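Local coordinates for protein prolyl 4-hydroxylase (Paramecium bursaria Chlorella virus 1, PDB 5C5T) that probably hydroxylates prolines in collagen-like chains, working at a metal centre that binds 2-oxoglutarate, at residues 35-40 and 175-180; 43-48 and 95-100; 39-44 and 106-111. One frame throughout, in Å; residues are numbered along the deposited sequence.

How the interactions relate
All three contacts involve the stretch that runs from the edge strand 38-41 of the larger sheet into helix 47-59. Interaction 1 and interaction 3 both lie near the surface and share strand 38-41. Interaction 1 takes the strand to the turn and edge strand 179-181 of the smaller sheet by methyl-to-aromatic packing, while interaction 3 takes it to helix 96-109, where a carboxylate meets a ring edge. Interaction 2 uses an earlier part of that same helix and is the buried one, an aliphatic contact between the loop before helix 47-59 and the beginning of helix 96-109. Charge differs too: in interaction 2 it stays at a lysine tip, whereas in interaction 3 it belongs to the contact itself.

Interaction 1: residues 35-40 and 175-180; sequences GKYYEK and PTLKTK
L177 lays its CD1 methyl against the edge of the Y38 ring, 3.6 Å from both CD2 and CE2 of Y38. Lying in the ring plane, the methyl meets ring C-H groups rather than the pi face. The same CD1 also lies 4.0 Å from CB of Y37, so this one methyl touches both tyrosines. The other branch, CD2 of L177, is 4.1 Å from CD2 of Y37 and approaches that ring obliquely; these two side chains cross at about a right angle.

The second half of the contact belongs to T179, which comes at Y38 from the opposite direction. Its hydroxyl takes the place anti to the backbone N (chi1 -168°), which leaves CG2 to face the tyrosine, 3.7 Å from Y38 CE2 and equally far from Y38 OH. T179 OG1 is 3.9 Å from Y38 OH, too far for a hydrogen bond.

Between L177 and strand 179-181 the chain passes through a G1 beta bulge, in which K178, with its positive phi of 55°, and T179 both face F174. Strand 179-181 is an outermost strand of the smaller sheet, while Y38 begins strand 38-41 at the margin of the larger one. The contact therefore brings together margins of the two sheets of the double-stranded beta-helix core expected of 2-oxoglutarate oxygenases. Strand 188-192 supports the tyrosine side: F191 touches Y38, and W192 pairs with the backbone of Y37. The zinc ion is about 12 Å from the Y38 side chain.

With methyl groups doing nearly all the touching, the two margins are joined by van der Waals and hydrophobic contact, which depends on shape more than on bond direction.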
ATOM      1  N   GLY A  35       5.134 -18.559   1.642  1.00 17.66           N
ATOM      2  CA  GLY A  35       4.291 -18.618   0.451  1.00 18.78           C
ATOM      3  C   GLY A  35       3.148 -17.614   0.358  1.00 16.00           C
ATOM      4  O   GLY A  35       2.320 -17.694  -0.551  1.00 19.65           O
ATOM      5  N   LYS A  36       3.118 -16.645   1.266  1.00 14.30           N
ATOM      6  CA  LYS A  36       2.023 -15.703   1.348  1.00 12.64           C
ATOM      7  C   LYS A  36       2.370 -14.386   0.642  1.00 14.39           C
ATOM      8  O   LYS A  36       2.895 -13.440   1.237  1.00 13.73           O
ATOM      9  CB  LYS A  36       1.660 -15.455   2.816  1.00 16.45           C
ATOM     10  CG  LYS A  36       1.209 -16.728   3.594  1.00 18.84           C
ATOM     11  CD  LYS A  36       0.877 -16.415   5.022  1.00 19.31           C
ATOM     12  CE  LYS A  36       0.384 -17.627   5.822  1.00 23.26           C
ATOM     13  NZ  LYS A  36       0.152 -17.261   7.271  1.00 25.83           N
ATOM     14  N   TYR A  37       2.126 -14.307  -0.649  1.00 11.96           N
ATOM     15  CA  TYR A  37       2.468 -13.067  -1.379  1.00 12.25           C
ATOM     16  C   TYR A  37       1.728 -11.818  -0.881  1.00 12.44           C
ATOM     17  O   TYR A  37       2.269 -10.721  -0.920  1.00 10.91           O
ATOM     18  CB  TYR A  37       2.222 -13.272  -2.902  1.00 11.68           C
ATOM     19  CG  TYR A  37       3.234 -14.154  -3.593  1.00 12.21           C
ATOM     20  CD1 TYR A  37       4.500 -13.676  -3.926  1.00 12.03           C
ATOM     21  CD2 TYR A  37       2.924 -15.477  -3.929  1.00 14.13           C
ATOM     22  CE1 TYR A  37       5.419 -14.488  -4.558  1.00 14.53           C
ATOM     23  CE2 TYR A  37       3.840 -16.270  -4.584  1.00 16.79           C
ATOM     24  CZ  TYR A  37       5.064 -15.770  -4.896  1.00 17.79           C
ATOM     25  OH  TYR A  37       5.985 -16.560  -5.527  1.00 20.72           O
ATOM     26  N   TYR A  38       0.489 -11.998  -0.407  1.00 12.37           N
ATOM     27  CA  TYR A  38      -0.342 -10.919   0.169  1.00 12.04           C
ATOM     28  C   TYR A  38      -1.164 -11.483   1.312  1.00 12.19           C
ATOM     29  O   TYR A  38      -1.361 -12.702   1.377  1.00 13.22           O
ATOM     30  CB  TYR A  38      -1.282 -10.289  -0.880  1.00 11.02           C
ATOM     31  CG  TYR A  38      -2.272 -11.295  -1.406  1.00 13.53           C
ATOM     32  CD1 TYR A  38      -3.403 -11.610  -0.699  1.00 23.71           C
ATOM     33  CD2 TYR A  38      -2.022 -11.965  -2.582  1.00 19.91           C
ATOM     34  CE1 TYR A  38      -4.301 -12.573  -1.174  1.00 19.43           C
ATOM     35  CE2 TYR A  38      -2.907 -12.919  -3.085  1.00 21.47           C
ATOM     36  CZ  TYR A  38      -4.054 -13.214  -2.372  1.00 19.39           C
ATOM     37  OH  TYR A  38      -4.894 -14.222  -2.895  1.00 22.35           O
ATOM     38  N   GLU A  39      -1.523 -10.611   2.248  1.00 12.21           N
ATOM     39  CA  GLU A  39      -2.453 -10.900   3.325  1.00 12.61           C
ATOM     40  C   GLU A  39      -3.362  -9.709   3.475  1.00 12.88           C
ATOM     41  O   GLU A  39      -2.919  -8.533   3.446  1.00 13.25           O
ATOM     42  CB  GLU A  39      -1.714 -11.186   4.623  1.00 15.15           C
ATOM     43  CG  GLU A  39      -0.806 -12.376   4.546  1.00 16.12           C
ATOM     44  CD  GLU A  39      -0.057 -12.651   5.833  1.00 17.27           C
ATOM     45  OE1 GLU A  39      -0.695 -12.872   6.880  1.00 18.76           O
ATOM     46  OE2 GLU A  39       1.173 -12.704   5.782  1.00 18.07           O
ATOM     47  N   LYS A  40      -4.632 -10.009   3.767  1.00 13.29           N
ATOM     48  CA  LYS A  40      -5.647  -8.983   3.969  1.00 13.51           C
ATOM     49  C   LYS A  40      -6.040  -8.962   5.422  1.00 10.98           C
ATOM     50  O   LYS A  40      -6.261 -10.023   6.003  1.00 13.82           O
ATOM     51  CB  LYS A  40      -6.879  -9.244   3.057  1.00 13.65           C
ATOM     52  CG  LYS A  40      -8.043  -8.203   3.177  1.00 12.65           C
ATOM     53  CD  LYS A  40      -9.234  -8.544   2.303  1.00 15.90           C
ATOM     54  CE  LYS A  40     -10.198  -9.441   3.038  1.00 22.65           C
ATOM     55  NZ  LYS A  40     -11.420  -9.610   2.212  1.00 29.14           N
ATOM     56  N   PRO A 175      -2.924  -9.268 -11.122  1.00 14.22           N
ATOM     57  CA  PRO A 175      -3.322 -10.099 -12.265  1.00 17.29           C
ATOM     58  C   PRO A 175      -2.612 -11.440 -12.357  1.00 14.97           C
ATOM     59  O   PRO A 175      -3.226 -12.404 -12.816  1.00 17.50           O
ATOM     60  CB  PRO A 175      -2.991  -9.217 -13.485  1.00 21.91           C
ATOM     61  CG  PRO A 175      -2.121  -8.162 -12.981  1.00 21.00           C
ATOM     62  CD  PRO A 175      -2.421  -7.944 -11.525  1.00 14.14           C
ATOM     63  N   THR A 176      -1.352 -11.520 -11.923  1.00 14.70           N
ATOM     64  CA  THR A 176      -0.608 -12.766 -12.011  1.00 17.12           C
ATOM     65  C   THR A 176      -1.117 -13.753 -10.961  1.00 16.47           C
ATOM     66  O   THR A 176      -1.063 -14.961 -11.149  1.00 20.67           O
ATOM     67  CB  THR A 176       0.873 -12.496 -11.846  1.00 23.36           C
ATOM     68  OG1 THR A 176       1.262 -11.549 -12.844  1.00 19.47           O
ATOM     69  CG2 THR A 176       1.710 -13.803 -11.931  1.00 24.32           C
ATOM     70  N   LEU A 177      -1.671 -13.241  -9.874  1.00 15.42           N
ATOM     71  CA  LEU A 177      -2.222 -14.105  -8.869  1.00 17.75           C
ATOM     72  C   LEU A 177      -3.700 -14.352  -9.078  1.00 16.54           C
ATOM     73  O   LEU A 177      -4.318 -15.121  -8.327  1.00 19.92           O
ATOM     74  CB  LEU A 177      -1.977 -13.514  -7.492  1.00 17.18           C
ATOM     75  CG  LEU A 177      -0.520 -13.343  -7.058  1.00 21.58           C
ATOM     76  CD1 LEU A 177      -0.470 -12.576  -5.737  1.00 26.11           C
ATOM     77  CD2 LEU A 177       0.216 -14.660  -6.932  1.00 23.63           C
ATOM     78  N   LYS A 178      -4.286 -13.732 -10.102  1.00 17.45           N
ATOM     79  CA  LYS A 178      -5.710 -13.904 -10.454  1.00 16.86           C
ATOM     80  C   LYS A 178      -6.593 -13.592  -9.279  1.00 21.21           C
ATOM     81  O   LYS A 178      -7.620 -14.227  -9.069  1.00 19.77           O
ATOM     82  CB  LYS A 178      -5.995 -15.329 -11.005  1.00 15.32           C
ATOM     83  CG  LYS A 178      -5.337 -15.493 -12.352  1.00 23.10           C
ATOM     84  CD  LYS A 178      -5.788 -16.740 -13.071  1.00 24.67           C
ATOM     85  CE  LYS A 178      -4.929 -16.999 -14.269  1.00 35.94           C
ATOM     86  NZ  LYS A 178      -4.990 -15.838 -15.198  1.00 43.48           N
ATOM     87  N   THR A 179      -6.234 -12.521  -8.570  1.00 12.98           N
ATOM     88  CA  THR A 179      -7.057 -12.028  -7.494  1.00 15.50           C
ATOM     89  C   THR A 179      -7.209 -10.484  -7.503  1.00 15.09           C
ATOM     90  O   THR A 179      -6.290  -9.752  -7.830  1.00 14.44           O
ATOM     91  CB  THR A 179      -6.490 -12.553  -6.140  1.00 20.57           C
ATOM     92  OG1 THR A 179      -7.444 -12.300  -5.095  1.00 37.67           O
ATOM     93  CG2 THR A 179      -5.193 -11.886  -5.802  1.00 25.86           C
ATOM     94  N   LYS A 180      -8.427 -10.019  -7.264  1.00 14.54           N
ATOM     95  CA  LYS A 180      -8.767  -8.594  -7.080  1.00 17.84           C
ATOM     96  C   LYS A 180      -9.394  -8.374  -5.716  1.00 24.49           C
ATOM     97  O   LYS A 180     -10.401  -9.026  -5.402  1.00 27.25           O
ATOM     98  CB  LYS A 180      -9.790  -8.111  -8.103  1.00 22.68           C
ATOM     99  CG  LYS A 180      -9.446  -8.279  -9.521  1.00 27.94           C
ATOM    100  CD  LYS A 180     -10.591  -7.790 -10.383  1.00 34.52           C
ATOM    101  CE  LYS A 180     -10.364  -8.188 -11.836  1.00 37.43           C
ATOM    102  NZ  LYS A 180     -10.242  -9.674 -11.995  1.00 44.87           N
TER

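Interaction 2: residues 43-48 and 95-100; sequences GFLSDI and HEVIDK
L45 carries the contact with 95-100, splitting its two methyls between two helix residues, just after F44, whose ring makes a cation-pi contact with K104 further along helix 96-109. L45 CD1 meets CG1 of V97 at 3.8 Å, while L45 CD2 lies 4.1 Å from CD of K100, alongside an extended lysine chain that runs past it the other way. With CG1 anti to the backbone N (chi1 176°), that branch of V97 faces the leucine. The V97 N-H is taken up by the cap of the helix: V97 N donates to ND1 of H95 over 3.1 Å, nearly straight at 169° and close to the imidazole plane.

L45, in the loop just before helix 47-59, thus packs on the first turns of helix 96-109. It also touches C50, I101 and V159, linking the two helices to strand 153-160 of the larger sheet.

Next along the chain, S46 is the N-cap of helix 47-59. Its OG caps a backbone N of the first turn, and its own N donates to OE1 of E49, a reciprocal pattern consistent with a capping box. The other carboxylate oxygen, E49 OE2, forms a salt bridge with NZ of K100, holding the end of the lysine whose methylenes pass L45.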
ATOM      1  N   GLY A  43     -10.396  -4.356   9.511  1.00 16.61           N
ATOM      2  CA  GLY A  43     -10.347  -3.564  10.720  1.00 18.67           C
ATOM      3  C   GLY A  43      -8.978  -3.180  11.215  1.00 17.82           C
ATOM      4  O   GLY A  43      -8.788  -2.922  12.405  1.00 21.90           O
ATOM      5  N   PHE A  44      -8.023  -3.101  10.286  1.00 12.54           N
ATOM      6  CA  PHE A  44      -6.677  -2.650  10.614  1.00 15.20           C
ATOM      7  C   PHE A  44      -6.731  -1.252  11.240  1.00 12.02           C
ATOM      8  O   PHE A  44      -6.043  -1.024  12.229  1.00 15.05           O
ATOM      9  CB  PHE A  44      -5.808  -2.660   9.358  1.00 14.10           C
ATOM     10  CG  PHE A  44      -4.353  -2.374   9.592  1.00 11.54           C
ATOM     11  CD1 PHE A  44      -3.492  -3.385  10.048  1.00 17.60           C
ATOM     12  CD2 PHE A  44      -3.823  -1.105   9.395  1.00 12.29           C
ATOM     13  CE1 PHE A  44      -2.128  -3.119  10.244  1.00 16.07           C
ATOM     14  CE2 PHE A  44      -2.484  -0.838   9.607  1.00 14.56           C
ATOM     15  CZ  PHE A  44      -1.631  -1.843  10.044  1.00 17.28           C
ATOM     16  N   LEU A  45      -7.518  -0.342  10.654  1.00 13.62           N
ATOM     17  CA  LEU A  45      -7.882   0.932  11.325  1.00 15.81           C
ATOM     18  C   LEU A  45      -9.344   0.972  11.608  1.00 13.70           C
ATOM     19  O   LEU A  45     -10.114   0.418  10.824  1.00 14.41           O
ATOM     20  CB  LEU A  45      -7.531   2.155  10.471  1.00 12.71           C
ATOM     21  CG  LEU A  45      -6.050   2.459  10.227  1.00 15.19           C
ATOM     22  CD1 LEU A  45      -5.874   3.717   9.359  1.00 16.10           C
ATOM     23  CD2 LEU A  45      -5.263   2.571  11.552  1.00 18.89           C
ATOM     24  N   SER A  46      -9.766   1.670  12.675  1.00 13.69           N
ATOM     25  CA  SER A  46     -11.201   1.907  12.834  1.00 14.28           C
ATOM     26  C   SER A  46     -11.738   2.889  11.793  1.00 15.43           C
ATOM     27  O   SER A  46     -10.983   3.642  11.157  1.00 14.36           O
ATOM     28  CB  SER A  46     -11.522   2.432  14.210  1.00 15.18           C
ATOM     29  OG  SER A  46     -11.129   3.799  14.306  1.00 17.83           O
ATOM     30  N   ASP A  47     -13.044   2.890  11.632  1.00 15.62           N
ATOM     31  CA  ASP A  47     -13.682   3.821  10.710  1.00 17.25           C
ATOM     32  C   ASP A  47     -13.369   5.286  11.113  1.00 15.11           C
ATOM     33  O   ASP A  47     -13.052   6.112  10.256  1.00 14.25           O
ATOM     34  CB  ASP A  47     -15.200   3.614  10.647  1.00 24.53           C
ATOM     35  CG  ASP A  47     -15.619   2.365   9.847  1.00 24.69           C
ATOM     36  OD1 ASP A  47     -14.769   1.557   9.432  1.00 20.25           O
ATOM     37  OD2 ASP A  47     -16.838   2.194   9.615  1.00 25.86           O
ATOM     38  N   ILE A  48     -13.429   5.621  12.389  1.00 16.06           N
ATOM     39  CA  ILE A  48     -13.235   7.039  12.723  1.00 15.87           C
ATOM     40  C   ILE A  48     -11.734   7.400  12.549  1.00 16.04           C
ATOM     41  O   ILE A  48     -11.456   8.525  12.120  1.00 16.24           O
ATOM     42  CB  ILE A  48     -13.800   7.408  14.094  1.00 28.40           C
ATOM     43  CG1 ILE A  48     -12.914   6.924  15.204  1.00 28.19           C
ATOM     44  CG2 ILE A  48     -15.223   6.904  14.246  1.00 29.69           C
ATOM     45  CD1 ILE A  48     -12.002   8.016  15.639  1.00 29.86           C
ATOM     46  N   HIS A  95       1.146  12.817  12.638  1.00 16.91           N
ATOM     47  CA  HIS A  95      -0.231  12.484  12.987  1.00 19.64           C
ATOM     48  C   HIS A  95      -0.352  11.149  13.734  1.00 17.66           C
ATOM     49  O   HIS A  95       0.317  10.181  13.420  1.00 20.10           O
ATOM     50  CB  HIS A  95      -1.076  12.463  11.732  1.00 26.71           C
ATOM     51  CG  HIS A  95      -2.521  12.639  12.020  1.00 26.94           C
ATOM     52  ND1 HIS A  95      -3.283  11.651  12.604  1.00 28.52           N
ATOM     53  CD2 HIS A  95      -3.328  13.716  11.891  1.00 28.75           C
ATOM     54  CE1 HIS A  95      -4.508  12.100  12.796  1.00 31.71           C
ATOM     55  NE2 HIS A  95      -4.566  13.349  12.365  1.00 33.65           N
ATOM     56  N   GLU A  96      -1.179  11.132  14.778  1.00 21.43           N
ATOM     57  CA  GLU A  96      -1.317   9.945  15.585  1.00 16.86           C
ATOM     58  C   GLU A  96      -1.822   8.724  14.802  1.00 14.11           C
ATOM     59  O   GLU A  96      -1.419   7.604  15.121  1.00 17.99           O
ATOM     60  CB  GLU A  96      -2.249  10.219  16.795  1.00 22.93           C
ATOM     61  CG  GLU A  96      -3.667  10.613  16.425  1.00 27.60           C
ATOM     62  CD  GLU A  96      -4.647   9.440  16.413  1.00 33.74           C
ATOM     63  OE1 GLU A  96      -4.233   8.310  16.751  1.00 40.65           O
ATOM     64  OE2 GLU A  96      -5.830   9.653  16.059  1.00 41.83           O
ATOM     65  N   VAL A  97      -2.621   8.903  13.757  1.00 14.26           N
ATOM     66  CA  VAL A  97      -3.107   7.729  12.990  1.00 15.31           C
ATOM     67  C   VAL A  97      -1.950   7.158  12.148  1.00 15.64           C
ATOM     68  O   VAL A  97      -1.908   5.967  11.914  1.00 16.84           O
ATOM     69  CB  VAL A  97      -4.345   8.031  12.114  1.00 15.48           C
ATOM     70  CG1 VAL A  97      -4.756   6.805  11.269  1.00 15.45           C
ATOM     71  CG2 VAL A  97      -5.536   8.451  12.967  1.00 17.72           C
ATOM     72  N   ILE A  98      -1.035   8.007  11.682  1.00 17.45           N
ATOM     73  CA  ILE A  98       0.188   7.490  11.036  1.00 19.63           C
ATOM     74  C   ILE A  98       1.040   6.689  11.989  1.00 18.82           C
ATOM     75  O   ILE A  98       1.543   5.593  11.645  1.00 18.51           O
ATOM     76  CB  ILE A  98       1.027   8.617  10.468  1.00 25.66           C
ATOM     77  CG1 ILE A  98       0.204   9.448   9.460  1.00 28.28           C
ATOM     78  CG2 ILE A  98       2.334   8.038   9.841  1.00 31.28           C
ATOM     79  CD1 ILE A  98      -0.020   8.839   8.150  1.00 26.31           C
ATOM     80  N   ASP A  99       1.241   7.238  13.186  1.00 20.51           N
ATOM     81  CA  ASP A  99       1.902   6.520  14.248  1.00 21.84           C
ATOM     82  C   ASP A  99       1.293   5.141  14.438  1.00 17.59           C
ATOM     83  O   ASP A  99       2.006   4.175  14.617  1.00 21.50           O
ATOM     84  CB  ASP A  99       1.825   7.287  15.568  1.00 19.11           C
ATOM     85  CG  ASP A  99       2.654   8.554  15.570  1.00 27.27           C
ATOM     86  OD1 ASP A  99       3.702   8.606  14.885  1.00 26.60           O
ATOM     87  OD2 ASP A  99       2.271   9.484  16.311  1.00 31.35           O
ATOM     88  N   LYS A 100      -0.035   5.041  14.445  1.00 16.62           N
ATOM     89  CA  LYS A 100      -0.670   3.737  14.637  1.00 17.04           C
ATOM     90  C   LYS A 100      -0.470   2.762  13.474  1.00 14.52           C
ATOM     91  O   LYS A 100      -0.199   1.596  13.675  1.00 17.28           O
ATOM     92  CB  LYS A 100      -2.169   3.930  14.892  1.00 22.01           C
ATOM     93  CG  LYS A 100      -2.927   2.621  15.069  1.00 28.74           C
ATOM     94  CD  LYS A 100      -4.370   2.870  15.495  1.00 30.63           C
ATOM     95  CE  LYS A 100      -5.086   1.561  15.816  1.00 30.65           C
ATOM     96  NZ  LYS A 100      -6.203   1.779  16.812  1.00 39.14           N
TER

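Interaction 3: residues 39-44 and 106-111; sequences EKIDGF and REFLNS
E39 brings its carboxylate up to the edge of the F108 ring. E39 OE2 is 3.6 Å from F108 CZ and E39 OE1 is 3.9 Å from F108 CE1, with CD of E39 lying in the ring plane; the carboxylate itself is turned 59° from that plane. The glutamate gets there with an extended chain, CG placed opposite the carbonyl carbon (chi1 -61°). Further along the strand, I41 adds an aliphatic touch, its CD1 lying 4.2 Å from CD1 of F108 and coming in obliquely.

One step out, F190 of strand 188-192 meets the same phenylalanine ring, with the planes about 55° apart. F190 also pairs with E39 through the backbone and S188 with I41, so the neighbouring strand fixes the one from which both side chains project. After I41 the chain leaves the sheet in a type II beta turn, I41 to F44, with G43 supplying the positive phi that such a turn needs at its third position.

On the helix side, F108 lies toward the C-terminal part of helix 96-109, and its carbonyl oxygen is held twice. S111 OG donates to F108 O at 2.7 Å, in the carbonyl plane, and S111 N reaches F108 O at 3.2 Å. These bonds hold the backbone just after F108, while the contacts of its ring with E39, I41 and F190 join the helix to the edge of the larger sheet.

OE2 of E39 also makes a salt bridge with NZ of K112, and the manganese ion bound by D34 and H114 is about 8 Å from the E39 side chain. Ring C-H groups carry a slight positive charge, so the edge approach is favourable to an anion, though weakly; the lysine probably does more to steady the negative charge.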
ATOM      1  N   GLU A  39      -1.523 -10.611   2.248  1.00 12.21           N
ATOM      2  CA  GLU A  39      -2.453 -10.900   3.325  1.00 12.61           C
ATOM      3  C   GLU A  39      -3.362  -9.709   3.475  1.00 12.88           C
ATOM      4  O   GLU A  39      -2.919  -8.533   3.446  1.00 13.25           O
ATOM      5  CB  GLU A  39      -1.714 -11.186   4.623  1.00 15.15           C
ATOM      6  CG  GLU A  39      -0.806 -12.376   4.546  1.00 16.12           C
ATOM      7  CD  GLU A  39      -0.057 -12.651   5.833  1.00 17.27           C
ATOM      8  OE1 GLU A  39      -0.695 -12.872   6.880  1.00 18.76           O
ATOM      9  OE2 GLU A  39       1.173 -12.704   5.782  1.00 18.07           O
ATOM     10  N   LYS A  40      -4.632 -10.009   3.767  1.00 13.29           N
ATOM     11  CA  LYS A  40      -5.647  -8.983   3.969  1.00 13.51           C
ATOM     12  C   LYS A  40      -6.040  -8.962   5.422  1.00 10.98           C
ATOM     13  O   LYS A  40      -6.261 -10.023   6.003  1.00 13.82           O
ATOM     14  CB  LYS A  40      -6.879  -9.244   3.057  1.00 13.65           C
ATOM     15  CG  LYS A  40      -8.043  -8.203   3.177  1.00 12.65           C
ATOM     16  CD  LYS A  40      -9.234  -8.544   2.303  1.00 15.90           C
ATOM     17  CE  LYS A  40     -10.198  -9.441   3.038  1.00 22.65           C
ATOM     18  NZ  LYS A  40     -11.420  -9.610   2.212  1.00 29.14           N
ATOM     19  N   ILE A  41      -6.116  -7.776   6.021  1.00 14.41           N
ATOM     20  CA  ILE A  41      -6.532  -7.626   7.402  1.00 13.99           C
ATOM     21  C   ILE A  41      -7.722  -6.688   7.501  1.00 13.26           C
ATOM     22  O   ILE A  41      -7.583  -5.492   7.302  1.00 13.20           O
ATOM     23  CB  ILE A  41      -5.385  -7.114   8.258  1.00 17.50           C
ATOM     24  CG1 ILE A  41      -4.106  -7.954   8.070  1.00 22.23           C
ATOM     25  CG2 ILE A  41      -5.811  -7.065   9.749  1.00 22.39           C
ATOM     26  CD1 ILE A  41      -2.843  -7.206   8.593  1.00 25.38           C
ATOM     27  N   ASP A  42      -8.900  -7.203   7.835  1.00 14.15           N
ATOM     28  CA  ASP A  42     -10.035  -6.305   8.074  1.00 13.69           C
ATOM     29  C   ASP A  42      -9.896  -5.583   9.429  1.00 13.96           C
ATOM     30  O   ASP A  42      -9.364  -6.152  10.365  1.00 17.85           O
ATOM     31  CB  ASP A  42     -11.331  -7.086   8.027  1.00 19.41           C
ATOM     32  CG  ASP A  42     -11.680  -7.527   6.638  1.00 24.84           C
ATOM     33  OD1 ASP A  42     -11.482  -6.763   5.661  1.00 20.36           O
ATOM     34  OD2 ASP A  42     -12.175  -8.658   6.520  1.00 27.63           O
ATOM     35  N   GLY A  43     -10.396  -4.356   9.511  1.00 16.61           N
ATOM     36  CA  GLY A  43     -10.347  -3.564  10.720  1.00 18.67           C
ATOM     37  C   GLY A  43      -8.978  -3.180  11.215  1.00 17.82           C
ATOM     38  O   GLY A  43      -8.788  -2.922  12.405  1.00 21.90           O
ATOM     39  N   PHE A  44      -8.023  -3.101  10.286  1.00 12.54           N
ATOM     40  CA  PHE A  44      -6.677  -2.650  10.614  1.00 15.20           C
ATOM     41  C   PHE A  44      -6.731  -1.252  11.240  1.00 12.02           C
ATOM     42  O   PHE A  44      -6.043  -1.024  12.229  1.00 15.05           O
ATOM     43  CB  PHE A  44      -5.808  -2.660   9.358  1.00 14.10           C
ATOM     44  CG  PHE A  44      -4.353  -2.374   9.592  1.00 11.54           C
ATOM     45  CD1 PHE A  44      -3.492  -3.385  10.048  1.00 17.60           C
ATOM     46  CD2 PHE A  44      -3.823  -1.105   9.395  1.00 12.29           C
ATOM     47  CE1 PHE A  44      -2.128  -3.119  10.244  1.00 16.07           C
ATOM     48  CE2 PHE A  44      -2.484  -0.838   9.607  1.00 14.56           C
ATOM     49  CZ  PHE A  44      -1.631  -1.843  10.044  1.00 17.28           C
ATOM     50  N   ARG A 106       4.787  -2.635  12.262  1.00 15.54           N
ATOM     51  CA  ARG A 106       5.953  -3.208  12.915  1.00 16.17           C
ATOM     52  C   ARG A 106       5.580  -4.488  13.687  1.00 20.90           C
ATOM     53  O   ARG A 106       6.282  -5.524  13.588  1.00 20.86           O
ATOM     54  CB  ARG A 106       6.575  -2.107  13.802  1.00 17.33           C
ATOM     55  CG  ARG A 106       7.714  -2.567  14.660  1.00 22.76           C
ATOM     56  CD  ARG A 106       8.297  -1.366  15.368  1.00 31.26           C
ATOM     57  NE  ARG A 106       7.363  -0.894  16.397  1.00 40.74           N
ATOM     58  CZ  ARG A 106       6.681   0.258  16.384  1.00 42.69           C
ATOM     59  NH1 ARG A 106       6.789   1.143  15.386  1.00 44.53           N
ATOM     60  NH2 ARG A 106       5.881   0.533  17.408  1.00 45.45           N
ATOM     61  N   GLU A 107       4.472  -4.457  14.415  1.00 20.40           N
ATOM     62  CA  GLU A 107       4.035  -5.642  15.148  1.00 16.91           C
ATOM     63  C   GLU A 107       3.740  -6.814  14.200  1.00 17.63           C
ATOM     64  O   GLU A 107       4.008  -7.961  14.528  1.00 21.85           O
ATOM     65  CB  GLU A 107       2.816  -5.309  15.986  1.00 18.51           C
ATOM     66  CG  GLU A 107       3.150  -4.324  17.085  1.00 29.51           C
ATOM     67  CD  GLU A 107       1.940  -3.907  17.901  1.00 32.64           C
ATOM     68  OE1 GLU A 107       0.812  -3.984  17.370  1.00 33.81           O
ATOM     69  OE2 GLU A 107       2.133  -3.516  19.073  1.00 37.18           O
ATOM     70  N   PHE A 108       3.162  -6.495  13.049  1.00 15.11           N
ATOM     71  CA  PHE A 108       2.932  -7.509  11.985  1.00 16.93           C
ATOM     72  C   PHE A 108       4.235  -8.106  11.458  1.00 19.45           C
ATOM     73  O   PHE A 108       4.354  -9.319  11.268  1.00 16.43           O
ATOM     74  CB  PHE A 108       2.128  -6.882  10.815  1.00 17.05           C
ATOM     75  CG  PHE A 108       1.914  -7.826   9.653  1.00 15.19           C
ATOM     76  CD1 PHE A 108       0.912  -8.785   9.701  1.00 26.45           C
ATOM     77  CD2 PHE A 108       2.731  -7.759   8.529  1.00 15.90           C
ATOM     78  CE1 PHE A 108       0.727  -9.664   8.641  1.00 25.49           C
ATOM     79  CE2 PHE A 108       2.564  -8.633   7.459  1.00 16.25           C
ATOM     80  CZ  PHE A 108       1.565  -9.591   7.519  1.00 19.67           C
ATOM     81  N   LEU A 109       5.191  -7.244  11.157  1.00 18.97           N
ATOM     82  CA  LEU A 109       6.468  -7.705  10.610  1.00 16.82           C
ATOM     83  C   LEU A 109       7.224  -8.508  11.683  1.00 18.28           C
ATOM     84  O   LEU A 109       8.024  -9.373  11.348  1.00 15.56           O
ATOM     85  CB  LEU A 109       7.327  -6.550  10.093  1.00 15.73           C
ATOM     86  CG  LEU A 109       6.808  -5.921   8.814  1.00 17.86           C
ATOM     87  CD1 LEU A 109       7.462  -4.576   8.563  1.00 21.20           C
ATOM     88  CD2 LEU A 109       6.975  -6.877   7.637  1.00 25.71           C
ATOM     89  N   ASN A 110       6.926  -8.262  12.955  1.00 23.04           N
ATOM     90  CA  ASN A 110       7.569  -9.016  14.027  1.00 23.81           C
ATOM     91  C   ASN A 110       7.209 -10.517  14.027  1.00 24.73           C
ATOM     92  O   ASN A 110       7.950 -11.327  14.596  1.00 28.91           O
ATOM     93  CB  ASN A 110       7.237  -8.410  15.401  1.00 23.25           C
ATOM     94  CG  ASN A 110       8.016  -7.102  15.690  1.00 22.33           C
ATOM     95  OD1 ASN A 110       9.035  -6.805  15.035  1.00 26.61           O
ATOM     96  ND2 ASN A 110       7.530  -6.315  16.674  1.00 27.19           N
ATOM     97  N   SER A 111       6.117 -10.888  13.369  1.00 20.25           N
ATOM     98  CA  SER A 111       5.758 -12.301  13.158  1.00 22.61           C
ATOM     99  C   SER A 111       6.501 -12.924  11.971  1.00 27.59           C
ATOM    100  O   SER A 111       6.321 -14.097  11.662  1.00 34.46           O
ATOM    101  CB  SER A 111       4.244 -12.424  12.950  1.00 33.25           C
ATOM    102  OG  SER A 111       3.820 -11.931  11.665  1.00 27.91           O
TER